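Catechol 1,2-dioxygenase (PDB 1DLT) catalyses the iron(III)-dependent intradiol cleavage of catechol by dioxygen to cis,cis-muconate, a step of the beta-ketoadipate pathway. Local coordinates at residues 195-200 with 223-228. Residues are numbered along the deposited sequence; the frame is centred on the assembly and turned at random.
Sequences ILPAGY and AHIHYF. With FE (Fe (III) ion), chain C; CAQ (catechol), chain D.
Pro197 and Ala223 meet through a carbonyl and a methyl group: Pro197 O lies 3.3 Å from Ala223 CB, a fit that suits a side chain as small as alanine. The proline ring leans on residues 224-225, its CG near the carbonyl oxygen of His224 and 4.1 Å from Ile225 CG1. The ring and the isoleucine branch lie roughly perpendicular, and both pack on strand 152-157, Pro197 on His157 and Ile225 on Ile155. Gly199, with no side chain, lets its CA come close to the backbone N of Ala223.

A water supplies the polar link. It donates to Ala198 O at 2.9 Å and accepts from His224 N at 3.1 Å, bridging the two backbones.

The arrangement belongs to the catalytic beta-sandwich domain of the intradiol dioxygenases, whose non-haem iron(III) is held by two tyrosines and two histidines in the resting enzyme. His224 and His226, alternate residues of one strand, both bring NE2 to the iron, at 2.1 Å from His224 NE2 and 2.0 Å from His226 NE2. A chi1 of 61° tucks His224 CG between backbone N and C, and the ring reaches the metal; ND1 is hydrogen-bonded to Pro222 O, which with the iron bond helps fix its rotation. Both catechol oxygens, Tyr164 and a water complete the sphere.

Tyr200, an iron ligand of this enzyme, has left the metal here: its OH is 8.2 Å from the iron, consistent with displacement by substrate. Its ring presents one face to catechol, with C5 of the substrate 3.4 Å from Tyr200 CD2, set off from the ring centre.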
loop_
_atom_site.group_PDB
_atom_site.type_symbol
_atom_site.label_atom_id
_atom_site.label_comp_id
_atom_site.label_asym_id
_atom_site.label_seq_id
_atom_site.Cartn_x
_atom_site.Cartn_y
_atom_site.Cartn_z
ATOM N N ILE A 195 -18.572 22.161 -20.449
ATOM C CA ILE A 195 -17.472 23.107 -20.678
ATOM C C ILE A 195 -16.238 22.296 -21.036
ATOM O O ILE A 195 -16.166 21.106 -20.718
ATOM C CB ILE A 195 -17.130 23.944 -19.399
ATOM C CG1 ILE A 195 -16.784 22.995 -18.249
ATOM C CG2 ILE A 195 -18.299 24.857 -19.006
ATOM C CD1 ILE A 195 -16.363 23.700 -16.989
ATOM N N LEU A 196 -15.271 22.928 -21.696
ATOM C CA LEU A 196 -14.032 22.236 -22.040
ATOM C C LEU A 196 -13.244 21.990 -20.770
ATOM O O LEU A 196 -12.963 22.918 -20.002
ATOM C CB LEU A 196 -13.165 23.062 -22.977
ATOM C CG LEU A 196 -13.260 22.810 -24.461
ATOM C CD1 LEU A 196 -12.252 23.731 -25.175
ATOM C CD2 LEU A 196 -12.926 21.372 -24.751
ATOM N N PRO A 197 -12.892 20.724 -20.513
ATOM C CA PRO A 197 -12.126 20.369 -19.319
ATOM C C PRO A 197 -10.669 20.783 -19.492
ATOM O O PRO A 197 -10.215 21.024 -20.608
ATOM C CB PRO A 197 -12.275 18.857 -19.275
ATOM C CG PRO A 197 -12.227 18.530 -20.729
ATOM C CD PRO A 197 -13.238 19.516 -21.277
ATOM N N ALA A 198 -9.952 20.909 -18.383
ATOM C CA ALA A 198 -8.525 21.223 -18.430
ATOM C C ALA A 198 -7.885 19.897 -18.017
ATOM O O ALA A 198 -8.519 19.099 -17.333
ATOM C CB ALA A 198 -8.163 22.305 -17.409
ATOM N N GLY A 199 -6.650 19.655 -18.431
ATOM C CA GLY A 199 -5.992 18.418 -18.047
ATOM C C GLY A 199 -5.969 18.241 -16.530
ATOM O O GLY A 199 -6.044 19.222 -15.771
ATOM N N TYR A 200 -5.914 16.987 -16.085
ATOM C CA TYR A 200 -5.847 16.655 -14.662
ATOM C C TYR A 200 -4.354 16.556 -14.260
ATOM O O TYR A 200 -3.503 16.117 -15.052
ATOM C CB TYR A 200 -6.534 15.311 -14.436
ATOM C CG TYR A 200 -6.399 14.753 -13.049
ATOM C CD1 TYR A 200 -7.317 15.075 -12.063
ATOM C CD2 TYR A 200 -5.328 13.915 -12.714
ATOM C CE1 TYR A 200 -7.185 14.579 -10.769
ATOM C CE2 TYR A 200 -5.179 13.410 -11.416
ATOM C CZ TYR A 200 -6.109 13.746 -10.451
ATOM O OH TYR A 200 -5.959 13.281 -9.162
ATOM N N ALA A 223 -6.261 17.167 -21.401
ATOM C CA ALA A 223 -7.686 17.419 -21.180
ATOM C C ALA A 223 -8.434 16.238 -21.835
ATOM O O ALA A 223 -8.159 15.874 -22.989
ATOM C CB ALA A 223 -8.093 18.740 -21.821
ATOM N N HIS A 224 -9.361 15.635 -21.090
ATOM C CA HIS A 224 -10.074 14.475 -21.600
ATOM C C HIS A 224 -11.468 14.325 -21.010
ATOM O O HIS A 224 -11.807 14.909 -19.969
ATOM C CB HIS A 224 -9.297 13.199 -21.298
ATOM C CG HIS A 224 -9.100 12.972 -19.842
ATOM N ND1 HIS A 224 -8.198 13.695 -19.097
ATOM C CD2 HIS A 224 -9.769 12.189 -18.968
ATOM C CE1 HIS A 224 -8.311 13.370 -17.824
ATOM N NE2 HIS A 224 -9.263 12.455 -17.719
ATOM N N ILE A 225 -12.263 13.515 -21.694
ATOM C CA ILE A 225 -13.633 13.270 -21.288
ATOM C C ILE A 225 -13.882 11.771 -21.246
ATOM O O ILE A 225 -13.610 11.067 -22.216
ATOM C CB ILE A 225 -14.612 13.926 -22.268
ATOM C CG1 ILE A 225 -14.313 15.428 -22.328
ATOM C CG2 ILE A 225 -16.067 13.663 -21.794
ATOM C CD1 ILE A 225 -15.132 16.258 -23.352
ATOM N N HIS A 226 -14.396 11.300 -20.121
ATOM C CA HIS A 226 -14.661 9.886 -19.906
ATOM C C HIS A 226 -16.026 9.432 -20.452
ATOM O O HIS A 226 -16.993 10.205 -20.461
ATOM C CB HIS A 226 -14.638 9.591 -18.413
ATOM C CG HIS A 226 -13.297 9.716 -17.781
ATOM N ND1 HIS A 226 -12.421 8.655 -17.690
ATOM C CD2 HIS A 226 -12.688 10.764 -17.183
ATOM C CE1 HIS A 226 -11.329 9.048 -17.054
ATOM N NE2 HIS A 226 -11.468 10.319 -16.739
ATOM N N TYR A 227 -16.080 8.169 -20.873
ATOM C CA TYR A 227 -17.290 7.557 -21.376
ATOM C C TYR A 227 -17.452 6.116 -20.896
ATOM O O TYR A 227 -16.492 5.367 -20.808
ATOM C CB TYR A 227 -17.307 7.435 -22.922
ATOM C CG TYR A 227 -17.577 8.664 -23.751
ATOM C CD1 TYR A 227 -16.557 9.552 -24.077
ATOM C CD2 TYR A 227 -18.853 8.910 -24.252
ATOM C CE1 TYR A 227 -16.805 10.655 -24.898
ATOM C CE2 TYR A 227 -19.114 10.009 -25.069
ATOM C CZ TYR A 227 -18.083 10.869 -25.389
ATOM O OH TYR A 227 -18.296 11.912 -26.246
ATOM N N PHE A 228 -18.694 5.767 -20.594
ATOM C CA PHE A 228 -19.124 4.400 -20.344
ATOM C C PHE A 228 -20.305 4.330 -21.323
ATOM O O PHE A 228 -21.133 5.256 -21.358
ATOM C CB PHE A 228 -19.698 4.192 -19.007
ATOM C CG PHE A 228 -18.784 3.723 -17.921
ATOM C CD1 PHE A 228 -17.595 2.987 -18.178
ATOM C CD2 PHE A 228 -19.148 3.943 -16.618
ATOM C CE1 PHE A 228 -16.829 2.488 -17.070
ATOM C CE2 PHE A 228 -18.409 3.460 -15.538
ATOM C CZ PHE A 228 -17.248 2.726 -15.766
HETATM FE FE FE C . -10.135 11.566 -15.978
HETATM C C1 CAQ D . -6.237 8.960 -13.740
HETATM C C2 CAQ D . -7.015 8.833 -14.932
HETATM C C3 CAQ D . -7.860 9.863 -15.319
HETATM O O3 CAQ D . -8.614 9.742 -16.464
HETATM C C4 CAQ D . -7.951 11.018 -14.563
HETATM O O4 CAQ D . -8.788 12.029 -14.964
HETATM C C5 CAQ D . -7.211 11.164 -13.409
HETATM C C6 CAQ D . -6.333 10.111 -12.988
HETATM O O HOH W 1 -9.141 16.371 -18.106
HETATM O O HOH W 2 -9.518 10.370 -13.959
#